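Local coordinates for ankyrin repeat and SAM domain-containing protein 3 (Homo sapiens, PDB 4NL9) that self-associates through its SAM domain, the part present here, and may be involved in vasopressin signalling in the kidney, at residues A[10-15]-A[19-24]; A[25-30]-A[35-40]; A[40-45]-A[54-59]. The protein carries 1 engineered substitution. One frame throughout, in Å; residues are numbered along the deposited sequence.

In the fold
Three contacts, in series along the chain, join the five helices of this SAM domain. Interaction 1 (10-15 with 19-24) folds the turn after helix 11-17 back on it; its centre lies about 10 Å from that of interaction 2 (25-30 with 35-40), where L14 CD2 comes within 3.5 Å of F37 CE2. Interactions 2 and 3 share L40, their centres about 11 Å apart, and F27 CZ packs 3.8 Å from L45 CD2. Interaction 3 (40-45 with 54-59) sits across the chain's centre from interaction 1, yet Y23 CE2 still reaches P55 CB at 3.6 Å. Interactions 1 and 3 also have residues that meet a second protein chain.

Interaction 1: A[10-15]-A[19-24]; sequences DLAALL and GCLKYL
L15 and L24 form the apolar centre of this contact. The CD1 methyl of L15 rests 3.7 Å from L24 CA and also packs on L24 CB, meeting the start of the next helix at its backbone. Its other methyl, CD2, faces C20 CB at 4.0 Å, so the two branches of one leucine span the turn. L24 returns the contact with both methyls: CD2 lies 3.9 Å from A12 CB, while CD1 reaches L11 CG, the L11 and L24 side chains running antiparallel alongside one another. The L24 torsion explains this reach, for CG stands anti to the backbone N (chi1 175°) and carries the branches back to helix 11-17. At the more exposed margin L21 CD2 settles 3.5 Å from A12 O and touches L15 CB.

A Schellman motif ends helix 11-17 here. G19, with its positive phi of 63°, is the C-prime residue, and C20 N donates to L15 O over 2.8 Å with a nearly straight N-H...O angle of 173°. The reversal brings 20-24 alongside the helix it has just left. At the other end of the segment, D10 is the N-cap: its OD1 accepts from A13 N at 2.9 Å, nearly along the C-O axis of the carboxylate. Farther out, L11 and L15 both pack on F27 of helix 24-29, and C20 meets M59 of helix 53-65. Outside the two segments, K22 NZ makes a salt bridge to an acidic side chain of another protein chain.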
ATOM      1  N   ASP A  10     -15.619  -3.810 -12.505  1.00 21.86           N
ATOM      2  CA  ASP A  10     -15.472  -5.125 -11.886  1.00 18.21           C
ATOM      3  C   ASP A  10     -14.168  -5.199 -11.101  1.00 16.34           C
ATOM      4  O   ASP A  10     -13.405  -4.232 -11.047  1.00 16.98           O
ATOM      5  CB  ASP A  10     -15.587  -6.266 -12.917  1.00 19.07           C
ATOM      6  CG  ASP A  10     -14.570  -6.168 -14.056  1.00 21.44           C
ATOM      7  OD1 ASP A  10     -13.523  -5.510 -13.929  1.00 20.84           O
ATOM      8  OD2 ASP A  10     -14.818  -6.798 -15.106  1.00 29.00           O
ATOM      9  N   LEU A  11     -13.906  -6.337 -10.471  1.00 15.92           N
ATOM     10  CA  LEU A  11     -12.726  -6.428  -9.627  1.00 14.92           C
ATOM     11  C   LEU A  11     -11.439  -6.279 -10.436  1.00 15.71           C
ATOM     12  O   LEU A  11     -10.513  -5.602 -10.005  1.00 16.30           O
ATOM     13  CB  LEU A  11     -12.715  -7.741  -8.840  1.00 16.98           C
ATOM     14  CG  LEU A  11     -11.546  -7.917  -7.870  1.00 15.31           C
ATOM     15  CD1 LEU A  11     -11.426  -6.754  -6.859  1.00 15.14           C
ATOM     16  CD2 LEU A  11     -11.692  -9.251  -7.153  1.00 18.15           C
ATOM     17  N   ALA A  12     -11.394  -6.897 -11.615  1.00 16.14           N
ATOM     18  CA  ALA A  12     -10.200  -6.792 -12.448  1.00 16.92           C
ATOM     19  C   ALA A  12      -9.899  -5.326 -12.745  1.00 17.94           C
ATOM     20  O   ALA A  12      -8.750  -4.908 -12.710  1.00 18.36           O
ATOM     21  CB  ALA A  12     -10.379  -7.578 -13.732  1.00 18.82           C
ATOM     22  N   ALA A  13     -10.945  -4.543 -12.992  1.00 17.89           N
ATOM     23  CA  ALA A  13     -10.762  -3.123 -13.275  1.00 16.84           C
ATOM     24  C   ALA A  13     -10.173  -2.370 -12.084  1.00 19.74           C
ATOM     25  O   ALA A  13      -9.276  -1.543 -12.241  1.00 21.86           O
ATOM     26  CB  ALA A  13     -12.079  -2.490 -13.726  1.00 19.47           C
ATOM     27  N   LEU A  14     -10.668  -2.668 -10.888  1.00 18.26           N
ATOM     28  CA  LEU A  14     -10.146  -2.034  -9.689  1.00 17.93           C
ATOM     29  C   LEU A  14      -8.680  -2.401  -9.490  1.00 16.11           C
ATOM     30  O   LEU A  14      -7.847  -1.530  -9.285  1.00 18.16           O
ATOM     31  CB  LEU A  14     -10.984  -2.412  -8.454  1.00 16.93           C
ATOM     32  CG  LEU A  14     -10.644  -1.715  -7.129  1.00 17.13           C
ATOM     33  CD1 LEU A  14     -11.864  -1.644  -6.218  1.00 16.48           C
ATOM     34  CD2 LEU A  14      -9.512  -2.441  -6.390  1.00 17.46           C
ATOM     35  N   LEU A  15      -8.377  -3.698  -9.530  1.00 14.66           N
ATOM     36  CA  LEU A  15      -7.012  -4.165  -9.309  1.00 17.21           C
ATOM     37  C   LEU A  15      -6.046  -3.607 -10.358  1.00 18.41           C
ATOM     38  O   LEU A  15      -4.897  -3.291 -10.040  1.00 19.30           O
ATOM     39  CB  LEU A  15      -6.974  -5.701  -9.283  1.00 17.82           C
ATOM     40  CG  LEU A  15      -7.731  -6.337  -8.110  1.00 15.38           C
ATOM     41  CD1 LEU A  15      -7.627  -7.853  -8.137  1.00 15.76           C
ATOM     42  CD2 LEU A  15      -7.238  -5.795  -6.777  1.00 18.96           C
ATOM     43  N   GLY A  19      -2.566  -1.426  -9.734  1.00 18.60           N
ATOM     44  CA  GLY A  19      -1.406  -2.242 -10.052  1.00 22.65           C
ATOM     45  C   GLY A  19      -1.329  -3.529  -9.253  1.00 24.16           C
ATOM     46  O   GLY A  19      -0.252  -3.973  -8.854  1.00 24.83           O
ATOM     47  N   CYS A  20      -2.482  -4.145  -9.028  1.00 17.13           N
ATOM     48  CA  CYS A  20      -2.545  -5.339  -8.201  1.00 17.18           C
ATOM     49  C   CYS A  20      -3.164  -6.543  -8.906  1.00 15.88           C
ATOM     50  O   CYS A  20      -3.697  -7.446  -8.253  1.00 14.43           O
ATOM     51  CB  CYS A  20      -3.308  -5.037  -6.913  1.00 15.11           C
ATOM     52  SG  CYS A  20      -2.346  -4.060  -5.713  1.00 20.22           S
ATOM     53  N   LEU A  21      -3.069  -6.584 -10.232  1.00 14.91           N
ATOM     54  CA  LEU A  21      -3.652  -7.707 -10.969  1.00 14.31           C
ATOM     55  C   LEU A  21      -2.980  -9.043 -10.650  1.00 14.56           C
ATOM     56  O   LEU A  21      -3.549 -10.107 -10.903  1.00 16.00           O
ATOM     57  CB  LEU A  21      -3.684  -7.452 -12.480  1.00 16.97           C
ATOM     58  CG  LEU A  21      -4.886  -6.637 -12.957  1.00 16.71           C
ATOM     59  CD1 LEU A  21      -4.686  -6.261 -14.411  1.00 16.66           C
ATOM     60  CD2 LEU A  21      -6.228  -7.368 -12.769  1.00 17.04           C
ATOM     61  N   LYS A  22      -1.781  -8.999 -10.071  1.00 16.90           N
ATOM     62  CA  LYS A  22      -1.132 -10.235  -9.647  1.00 16.96           C
ATOM     63  C   LYS A  22      -1.943 -10.973  -8.572  1.00 15.97           C
ATOM     64  O   LYS A  22      -1.698 -12.149  -8.316  1.00 19.40           O
ATOM     65  CB  LYS A  22       0.296  -9.969  -9.149  1.00 17.73           C
ATOM     66  CG  LYS A  22       0.341  -9.134  -7.886  1.00 18.80           C
ATOM     67  CD  LYS A  22       1.772  -8.784  -7.482  1.00 26.04           C
ATOM     68  CE  LYS A  22       2.456  -9.955  -6.796  1.00 30.16           C
ATOM     69  NZ  LYS A  22       3.752  -9.543  -6.171  1.00 33.65           N
ATOM     70  N   TYR A  23      -2.919 -10.295  -7.957  1.00 13.24           N
ATOM     71  CA  TYR A  23      -3.756 -10.920  -6.932  1.00 14.88           C
ATOM     72  C   TYR A  23      -5.163 -11.303  -7.407  1.00 13.67           C
ATOM     73  O   TYR A  23      -5.959 -11.848  -6.631  1.00 16.48           O
ATOM     74  CB  TYR A  23      -3.842 -10.044  -5.674  1.00 13.97           C
ATOM     75  CG  TYR A  23      -2.491  -9.852  -5.041  1.00 15.92           C
ATOM     76  CD1 TYR A  23      -1.869 -10.902  -4.367  1.00 16.87           C
ATOM     77  CD2 TYR A  23      -1.816  -8.648  -5.158  1.00 14.16           C
ATOM     78  CE1 TYR A  23      -0.617 -10.744  -3.809  1.00 16.13           C
ATOM     79  CE2 TYR A  23      -0.574  -8.477  -4.597  1.00 15.70           C
ATOM     80  CZ  TYR A  23       0.018  -9.525  -3.926  1.00 15.66           C
ATOM     81  OH  TYR A  23       1.270  -9.337  -3.392  1.00 19.44           O
ATOM     82  N   LEU A  24      -5.465 -11.043  -8.674  1.00 13.65           N
ATOM     83  CA  LEU A  24      -6.827 -11.274  -9.152  1.00 13.78           C
ATOM     84  C   LEU A  24      -7.250 -12.737  -9.007  1.00 14.45           C
ATOM     85  O   LEU A  24      -8.350 -13.026  -8.550  1.00 17.33           O
ATOM     86  CB  LEU A  24      -6.979 -10.818 -10.608  1.00 14.24           C
ATOM     87  CG  LEU A  24      -8.340 -11.108 -11.264  1.00 14.58           C
ATOM     88  CD1 LEU A  24      -9.481 -10.347 -10.580  1.00 16.16           C
ATOM     89  CD2 LEU A  24      -8.319 -10.801 -12.755  1.00 15.10           C
TER

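Interaction 2: A[25-30]-A[35-40]; sequences QVFEEQ and REFLTL. Engineered in segment 35-40: E36 (natural residue Ile).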
ATOM      1  N   GLN A  25      -6.383 -13.668  -9.388  1.00 15.89           N
ATOM      2  CA  GLN A  25      -6.779 -15.074  -9.351  1.00 18.57           C
ATOM      3  C   GLN A  25      -6.947 -15.596  -7.921  1.00 16.35           C
ATOM      4  O   GLN A  25      -7.748 -16.495  -7.681  1.00 17.93           O
ATOM      5  CB  GLN A  25      -5.827 -15.946 -10.177  1.00 24.22           C
ATOM      6  CG  GLN A  25      -5.832 -15.575 -11.658  1.00 27.32           C
ATOM      7  CD  GLN A  25      -5.383 -16.707 -12.572  1.00 35.28           C
ATOM      8  OE1 GLN A  25      -4.380 -17.373 -12.315  1.00 39.04           O
ATOM      9  NE2 GLN A  25      -6.132 -16.925 -13.650  1.00 38.23           N
ATOM     10  N   VAL A  26      -6.220 -15.016  -6.971  1.00 16.43           N
ATOM     11  CA  VAL A  26      -6.436 -15.359  -5.571  1.00 15.83           C
ATOM     12  C   VAL A  26      -7.862 -15.002  -5.150  1.00 14.38           C
ATOM     13  O   VAL A  26      -8.561 -15.808  -4.524  1.00 14.95           O
ATOM     14  CB  VAL A  26      -5.408 -14.688  -4.648  1.00 17.46           C
ATOM     15  CG1 VAL A  26      -5.825 -14.830  -3.211  1.00 20.41           C
ATOM     16  CG2 VAL A  26      -4.039 -15.309  -4.845  1.00 23.43           C
ATOM     17  N   PHE A  27      -8.317 -13.808  -5.524  1.00 14.29           N
ATOM     18  CA  PHE A  27      -9.688 -13.416  -5.217  1.00 13.99           C
ATOM     19  C   PHE A  27     -10.707 -14.297  -5.941  1.00 14.70           C
ATOM     20  O   PHE A  27     -11.695 -14.739  -5.341  1.00 15.07           O
ATOM     21  CB  PHE A  27      -9.926 -11.934  -5.546  1.00 13.26           C
ATOM     22  CG  PHE A  27      -9.249 -10.984  -4.593  1.00 13.03           C
ATOM     23  CD1 PHE A  27      -9.658 -10.903  -3.271  1.00 13.83           C
ATOM     24  CD2 PHE A  27      -8.205 -10.175  -5.017  1.00 13.50           C
ATOM     25  CE1 PHE A  27      -9.042 -10.037  -2.385  1.00 13.89           C
ATOM     26  CE2 PHE A  27      -7.581  -9.305  -4.137  1.00 14.19           C
ATOM     27  CZ  PHE A  27      -7.999  -9.239  -2.809  1.00 14.55           C
ATOM     28  N   GLU A  28     -10.453 -14.577  -7.217  1.00 14.98           N
ATOM     29  CA  GLU A  28     -11.384 -15.375  -8.005  1.00 17.57           C
ATOM     30  C   GLU A  28     -11.547 -16.777  -7.433  1.00 17.60           C
ATOM     31  O   GLU A  28     -12.650 -17.324  -7.425  1.00 19.77           O
ATOM     32  CB  GLU A  28     -10.948 -15.422  -9.471  1.00 17.99           C
ATOM     33  CG  GLU A  28     -11.184 -14.106 -10.191  1.00 20.76           C
ATOM     34  CD  GLU A  28     -10.759 -14.144 -11.648  1.00 22.14           C
ATOM     35  OE1 GLU A  28      -9.988 -15.053 -12.020  1.00 27.47           O
ATOM     36  OE2 GLU A  28     -11.203 -13.266 -12.421  1.00 27.09           O
ATOM     37  N   GLU A  29     -10.449 -17.343  -6.939  1.00 17.06           N
ATOM     38  CA  GLU A  29     -10.487 -18.686  -6.363  1.00 18.24           C
ATOM     39  C   GLU A  29     -11.327 -18.721  -5.079  1.00 18.18           C
ATOM     40  O   GLU A  29     -11.888 -19.766  -4.723  1.00 20.99           O
ATOM     41  CB  GLU A  29      -9.059 -19.189  -6.121  1.00 21.01           C
ATOM     42  CG  GLU A  29      -8.967 -20.574  -5.509  1.00 25.28           C
ATOM     43  CD  GLU A  29      -9.489 -21.656  -6.434  1.00 42.09           C
ATOM     44  OE1 GLU A  29      -9.498 -21.439  -7.665  1.00 46.89           O
ATOM     45  OE2 GLU A  29      -9.894 -22.722  -5.924  1.00 51.74           O
ATOM     46  N   GLN A  30     -11.425 -17.579  -4.397  1.00 17.08           N
ATOM     47  CA  GLN A  30     -12.272 -17.470  -3.208  1.00 17.58           C
ATOM     48  C   GLN A  30     -13.666 -16.916  -3.514  1.00 18.13           C
ATOM     49  O   GLN A  30     -14.433 -16.580  -2.603  1.00 21.10           O
ATOM     50  CB  GLN A  30     -11.578 -16.637  -2.128  1.00 18.93           C
ATOM     51  CG  GLN A  30     -10.226 -17.205  -1.711  1.00 19.68           C
ATOM     52  CD  GLN A  30     -10.315 -18.652  -1.287  1.00 18.57           C
ATOM     53  OE1 GLN A  30      -9.585 -19.514  -1.799  1.00 21.70           O
ATOM     54  NE2 GLN A  30     -11.216 -18.935  -0.353  1.00 22.27           N
ATOM     55  N   ARG A  35     -18.170  -6.553  -5.534  1.00 15.15           N
ATOM     56  CA  ARG A  35     -19.067  -6.249  -4.422  1.00 15.25           C
ATOM     57  C   ARG A  35     -18.527  -6.783  -3.092  1.00 15.81           C
ATOM     58  O   ARG A  35     -18.478  -6.048  -2.099  1.00 14.81           O
ATOM     59  CB  ARG A  35     -20.452  -6.815  -4.709  1.00 17.85           C
ATOM     60  CG  ARG A  35     -21.479  -6.469  -3.659  1.00 20.70           C
ATOM     61  CD  ARG A  35     -22.870  -6.796  -4.179  1.00 26.02           C
ATOM     62  NE  ARG A  35     -23.811  -7.095  -3.105  1.00 42.47           N
ATOM     63  CZ  ARG A  35     -24.033  -8.318  -2.632  1.00 55.30           C
ATOM     64  NH1 ARG A  35     -23.376  -9.354  -3.139  1.00 59.17           N
ATOM     65  NH2 ARG A  35     -24.909  -8.506  -1.653  1.00 57.15           N
ATOM     66  N   GLU A  36     -18.103  -8.043  -3.068  1.00 14.81           N
ATOM     67  CA  GLU A  36     -17.548  -8.608  -1.845  1.00 14.33           C
ATOM     68  C   GLU A  36     -16.224  -7.944  -1.486  1.00 13.99           C
ATOM     69  O   GLU A  36     -15.956  -7.694  -0.318  1.00 15.64           O
ATOM     70  CB  GLU A  36     -17.377 -10.127  -1.941  1.00 14.99           C
ATOM     71  CG  GLU A  36     -16.810 -10.728  -0.660  1.00 17.10           C
ATOM     72  CD  GLU A  36     -16.747 -12.243  -0.669  1.00 25.76           C
ATOM     73  OE1 GLU A  36     -17.027 -12.853  -1.719  1.00 28.53           O
ATOM     74  OE2 GLU A  36     -16.414 -12.824   0.389  1.00 26.79           O
ATOM     75  N   PHE A  37     -15.398  -7.660  -2.487  1.00 15.65           N
ATOM     76  CA  PHE A  37     -14.111  -7.017  -2.231  1.00 14.55           C
ATOM     77  C   PHE A  37     -14.296  -5.696  -1.472  1.00 15.58           C
ATOM     78  O   PHE A  37     -13.542  -5.384  -0.546  1.00 13.79           O
ATOM     79  CB  PHE A  37     -13.368  -6.792  -3.562  1.00 13.68           C
ATOM     80  CG  PHE A  37     -12.061  -6.048  -3.418  1.00 13.49           C
ATOM     81  CD1 PHE A  37     -10.893  -6.730  -3.101  1.00 13.52           C
ATOM     82  CD2 PHE A  37     -12.011  -4.673  -3.601  1.00 13.67           C
ATOM     83  CE1 PHE A  37      -9.689  -6.051  -2.973  1.00 13.84           C
ATOM     84  CE2 PHE A  37     -10.809  -3.979  -3.474  1.00 15.05           C
ATOM     85  CZ  PHE A  37      -9.647  -4.673  -3.162  1.00 13.79           C
ATOM     86  N   LEU A  38     -15.318  -4.933  -1.852  1.00 14.10           N
ATOM     87  CA  LEU A  38     -15.564  -3.626  -1.255  1.00 15.37           C
ATOM     88  C   LEU A  38     -16.096  -3.703   0.170  1.00 15.68           C
ATOM     89  O   LEU A  38     -16.213  -2.669   0.837  1.00 19.29           O
ATOM     90  CB  LEU A  38     -16.481  -2.788  -2.148  1.00 18.04           C
ATOM     91  CG  LEU A  38     -15.885  -2.386  -3.499  1.00 14.84           C
ATOM     92  CD1 LEU A  38     -16.934  -1.731  -4.385  1.00 20.42           C
ATOM     93  CD2 LEU A  38     -14.667  -1.457  -3.344  1.00 18.42           C
ATOM     94  N   THR A  39     -16.397  -4.913   0.634  1.00 15.70           N
ATOM     95  CA  THR A  39     -16.780  -5.130   2.034  1.00 20.04           C
ATOM     96  C   THR A  39     -15.631  -5.625   2.919  1.00 16.74           C
ATOM     97  O   THR A  39     -15.808  -5.773   4.125  1.00 18.33           O
ATOM     98  CB  THR A  39     -17.932  -6.159   2.176  1.00 18.07           C
ATOM     99  OG1 THR A  39     -17.441  -7.487   1.957  1.00 20.01           O
ATOM    100  CG2 THR A  39     -19.072  -5.849   1.219  1.00 25.50           C
ATOM    101  N   LEU A  40     -14.462  -5.893   2.337  1.00 15.34           N
ATOM    102  CA  LEU A  40     -13.391  -6.532   3.101  1.00 15.54           C
ATOM    103  C   LEU A  40     -12.666  -5.550   3.989  1.00 15.01           C
ATOM    104  O   LEU A  40     -12.496  -4.396   3.635  1.00 17.74           O
ATOM    105  CB  LEU A  40     -12.369  -7.191   2.173  1.00 13.97           C
ATOM    106  CG  LEU A  40     -12.949  -8.280   1.279  1.00 13.59           C
ATOM    107  CD1 LEU A  40     -11.861  -8.796   0.355  1.00 15.66           C
ATOM    108  CD2 LEU A  40     -13.531  -9.413   2.116  1.00 15.39           C
TER
HETATM  109  O   HOH W   1     -16.156 -15.283  -1.196  1.00 30.76           O
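E36 O accepts two hydrogen bonds from one residue, T39: the hydroxyl OG1 donates at 2.7 Å and the backbone N at 3.0 Å. The OG1 bond lies in the carbonyl plane, on a lone pair, with a C=O...O angle of 134°. The T39 hydroxyl is thereby tied back to the backbone of E36, one residue before the type I beta turn that runs from F37 to L40. E36 itself is an engineered residue, isoleucine in the natural sequence. Its OE1 accepts from water 1, which also donates to Q30 O at 2.6 Å, a solvent bridge between the two segments in this variant.

Apart from that bridge, the direct contact is aromatic. F37 turns its edge to the face of F27 in a T-shaped pair, with centroids 5.3 Å apart and planes at 89°. F37 CE1 makes the closest approach, 3.6 Å from F27 CZ, and F37 CD1 sits over the same face of the F27 ring, displaced from the ring centre. With CG anti to the backbone N (chi1 176°), F37 extends its ring into the contact. L40 adds its CD1 methyl 4.1 Å from F27 CE1, approaching the ring obliquely.

Both rings are buried in the hydrophobic core of the all-helical SAM fold. L11 of helix 11-17, L45 of helix 42-48 and M59 of helix 53-65 each touch both phenylalanines, so this pair joins helices 24-29 and 34-37 at a point where all five helices of the domain meet.

Interaction 3: A[40-45]-A[54-59]; sequences LTESDL and GPKRKM
Helix 42-48 packs here against the first half of helix 53-65, the long C-terminal helix of the SAM domain. L45 supplies the buried part: its CD1 lies 3.9 Å from M59 CB, and its CD2 meets M59 SD at 4.0 Å, the two side chains crossing at a slant. Nearer the surface, the K56 chain runs across that of E42, nearly perpendicular to it, with K56 CD 3.7 Å from E42 O and 4.0 Å from E42 CG. K56 bends at chi3 (43°) and chi4 (67°), yet NZ stays 4.3 Å from E42 OE2, beyond a salt bridge. That carboxylate oxygen instead accepts from waters 2 and 3, which in turn accept from R57 NE and NH1.

T41 and D44 form a capping box at the start of helix 42-48. T41 N donates to D44 OD2 at 2.9 Å, from above the carboxylate plane, while the return bond from D44 N to T41 OG1 is weak. Outside the two segments, R57 NH2 and K58 NZ make salt bridges to acidic side chains of another protein chain, which G54 and P55 also meet; basic residues near the start of helix 53-65 are consistent with the end-helix surface by which SAM domains associate.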
ATOM      1  N   LEU A  40     -14.462  -5.893   2.337  1.00 15.34           N
ATOM      2  CA  LEU A  40     -13.391  -6.532   3.101  1.00 15.54           C
ATOM      3  C   LEU A  40     -12.666  -5.550   3.989  1.00 15.01           C
ATOM      4  O   LEU A  40     -12.496  -4.396   3.635  1.00 17.74           O
ATOM      5  CB  LEU A  40     -12.369  -7.191   2.173  1.00 13.97           C
ATOM      6  CG  LEU A  40     -12.949  -8.280   1.279  1.00 13.59           C
ATOM      7  CD1 LEU A  40     -11.861  -8.796   0.355  1.00 15.66           C
ATOM      8  CD2 LEU A  40     -13.531  -9.413   2.116  1.00 15.39           C
ATOM      9  N   THR A  41     -12.252  -6.036   5.148  1.00 16.25           N
ATOM     10  CA  THR A  41     -11.385  -5.269   6.026  1.00 15.34           C
ATOM     11  C   THR A  41      -9.933  -5.678   5.798  1.00 15.69           C
ATOM     12  O   THR A  41      -9.642  -6.661   5.093  1.00 14.82           O
ATOM     13  CB  THR A  41     -11.725  -5.484   7.519  1.00 17.76           C
ATOM     14  OG1 THR A  41     -11.343  -6.810   7.902  1.00 20.47           O
ATOM     15  CG2 THR A  41     -13.220  -5.280   7.768  1.00 18.53           C
ATOM     16  N   GLU A  42      -9.027  -4.925   6.412  1.00 15.40           N
ATOM     17  CA  GLU A  42      -7.604  -5.167   6.289  1.00 15.68           C
ATOM     18  C   GLU A  42      -7.242  -6.608   6.636  1.00 12.87           C
ATOM     19  O   GLU A  42      -6.501  -7.275   5.886  1.00 14.22           O
ATOM     20  CB  GLU A  42      -6.839  -4.198   7.188  1.00 14.98           C
ATOM     21  CG  GLU A  42      -5.353  -4.339   7.087  1.00 15.86           C
ATOM     22  CD  GLU A  42      -4.633  -3.309   7.932  1.00 19.01           C
ATOM     23  OE1 GLU A  42      -4.904  -3.257   9.152  1.00 19.50           O
ATOM     24  OE2 GLU A  42      -3.810  -2.547   7.381  1.00 21.37           O
ATOM     25  N   SER A  43      -7.765  -7.099   7.757  1.00 15.80           N
ATOM     26  CA  SER A  43      -7.450  -8.457   8.180  1.00 14.05           C
ATOM     27  C   SER A  43      -8.081  -9.522   7.273  1.00 15.62           C
ATOM     28  O   SER A  43      -7.559 -10.639   7.161  1.00 14.81           O
ATOM     29  CB  SER A  43      -7.815  -8.682   9.654  1.00 15.12           C
ATOM     30  OG  SER A  43      -9.221  -8.692   9.858  1.00 16.08           O
ATOM     31  N   ASP A  44      -9.204  -9.186   6.637  1.00 13.52           N
ATOM     32  CA  ASP A  44      -9.790 -10.058   5.611  1.00 14.32           C
ATOM     33  C   ASP A  44      -8.835 -10.220   4.436  1.00 12.23           C
ATOM     34  O   ASP A  44      -8.681 -11.316   3.895  1.00 14.45           O
ATOM     35  CB  ASP A  44     -11.111  -9.497   5.075  1.00 17.09           C
ATOM     36  CG  ASP A  44     -12.238  -9.530   6.092  1.00 18.20           C
ATOM     37  OD1 ASP A  44     -12.226 -10.383   7.007  1.00 17.59           O
ATOM     38  OD2 ASP A  44     -13.165  -8.711   5.939  1.00 18.01           O
ATOM     39  N   LEU A  45      -8.211  -9.118   4.025  1.00 12.78           N
ATOM     40  CA  LEU A  45      -7.267  -9.156   2.922  1.00 12.64           C
ATOM     41  C   LEU A  45      -6.045 -10.002   3.282  1.00 11.85           C
ATOM     42  O   LEU A  45      -5.578 -10.830   2.488  1.00 13.85           O
ATOM     43  CB  LEU A  45      -6.856  -7.733   2.543  1.00 12.87           C
ATOM     44  CG  LEU A  45      -7.975  -6.888   1.910  1.00 12.44           C
ATOM     45  CD1 LEU A  45      -7.584  -5.424   1.910  1.00 14.46           C
ATOM     46  CD2 LEU A  45      -8.322  -7.364   0.488  1.00 13.53           C
ATOM     47  N   GLY A  54       2.448  -3.188   1.013  1.00 12.76           N
ATOM     48  CA  GLY A  54       2.136  -2.300  -0.090  1.00 13.04           C
ATOM     49  C   GLY A  54       0.817  -2.604  -0.777  1.00 13.25           C
ATOM     50  O   GLY A  54      -0.065  -1.749  -0.816  1.00 14.06           O
ATOM     51  N   PRO A  55       0.675  -3.825  -1.304  1.00 14.09           N
ATOM     52  CA  PRO A  55      -0.579  -4.163  -1.990  1.00 13.88           C
ATOM     53  C   PRO A  55      -1.782  -4.088  -1.061  1.00 14.71           C
ATOM     54  O   PRO A  55      -2.852  -3.635  -1.468  1.00 14.40           O
ATOM     55  CB  PRO A  55      -0.359  -5.612  -2.420  1.00 15.19           C
ATOM     56  CG  PRO A  55       1.106  -5.795  -2.467  1.00 21.94           C
ATOM     57  CD  PRO A  55       1.707  -4.864  -1.467  1.00 13.74           C
ATOM     58  N   LYS A  56      -1.612  -4.523   0.181  1.00 13.25           N
ATOM     59  CA  LYS A  56      -2.727  -4.502   1.117  1.00 12.05           C
ATOM     60  C   LYS A  56      -3.160  -3.061   1.379  1.00 13.03           C
ATOM     61  O   LYS A  56      -4.355  -2.774   1.499  1.00 14.29           O
ATOM     62  CB  LYS A  56      -2.361  -5.256   2.399  1.00 12.37           C
ATOM     63  CG  LYS A  56      -3.421  -5.266   3.479  1.00 12.59           C
ATOM     64  CD  LYS A  56      -3.235  -6.453   4.441  1.00 16.94           C
ATOM     65  CE  LYS A  56      -1.785  -6.673   4.826  1.00 18.61           C
ATOM     66  NZ  LYS A  56      -1.291  -5.522   5.645  1.00 19.73           N
ATOM     67  N   ARG A  57      -2.193  -2.146   1.459  1.00 13.70           N
ATOM     68  CA  ARG A  57      -2.519  -0.738   1.675  1.00 13.15           C
ATOM     69  C   ARG A  57      -3.203  -0.117   0.452  1.00 14.00           C
ATOM     70  O   ARG A  57      -4.162   0.652   0.585  1.00 13.26           O
ATOM     71  CB  ARG A  57      -1.254   0.046   2.061  1.00 13.86           C
ATOM     72  CG  ARG A  57      -1.425   1.569   2.124  1.00 13.25           C
ATOM     73  CD  ARG A  57      -2.520   2.027   3.083  1.00 13.32           C
ATOM     74  NE  ARG A  57      -2.370   1.490   4.431  1.00 14.98           N
ATOM     75  CZ  ARG A  57      -1.631   2.040   5.392  1.00 14.86           C
ATOM     76  NH1 ARG A  57      -1.592   1.469   6.589  1.00 14.67           N
ATOM     77  NH2 ARG A  57      -0.934   3.151   5.165  1.00 15.07           N
ATOM     78  N   LYS A  58      -2.742  -0.456  -0.751  1.00 13.58           N
ATOM     79  CA  LYS A  58      -3.398   0.079  -1.938  1.00 14.71           C
ATOM     80  C   LYS A  58      -4.825  -0.435  -2.026  1.00 13.28           C
ATOM     81  O   LYS A  58      -5.724   0.284  -2.460  1.00 15.73           O
ATOM     82  CB  LYS A  58      -2.608  -0.250  -3.195  1.00 17.62           C
ATOM     83  CG  LYS A  58      -1.283   0.502  -3.230  1.00 19.42           C
ATOM     84  CD  LYS A  58      -0.642   0.476  -4.595  1.00 25.84           C
ATOM     85  CE  LYS A  58      -0.177  -0.923  -4.941  1.00 33.25           C
ATOM     86  NZ  LYS A  58       0.610  -0.971  -6.209  1.00 36.86           N
ATOM     87  N   MET A  59      -5.033  -1.667  -1.569  1.00 12.97           N
ATOM     88  CA  MET A  59      -6.382  -2.228  -1.562  1.00 14.28           C
ATOM     89  C   MET A  59      -7.287  -1.593  -0.514  1.00 15.20           C
ATOM     90  O   MET A  59      -8.433  -1.273  -0.806  1.00 15.15           O
ATOM     91  CB  MET A  59      -6.351  -3.741  -1.391  1.00 14.47           C
ATOM     92  CG  MET A  59      -5.801  -4.464  -2.602  1.00 14.56           C
ATOM     93  SD  MET A  59      -5.621  -6.225  -2.248  1.00 13.74           S
ATOM     94  CE  MET A  59      -4.530  -6.735  -3.576  1.00 16.93           C
TER
HETATM   95  O   HOH W   2      -3.564  -1.291   4.817  1.00 14.90           O
HETATM   96  O   HOH W   3      -3.583   0.016   8.118  1.00 20.94           O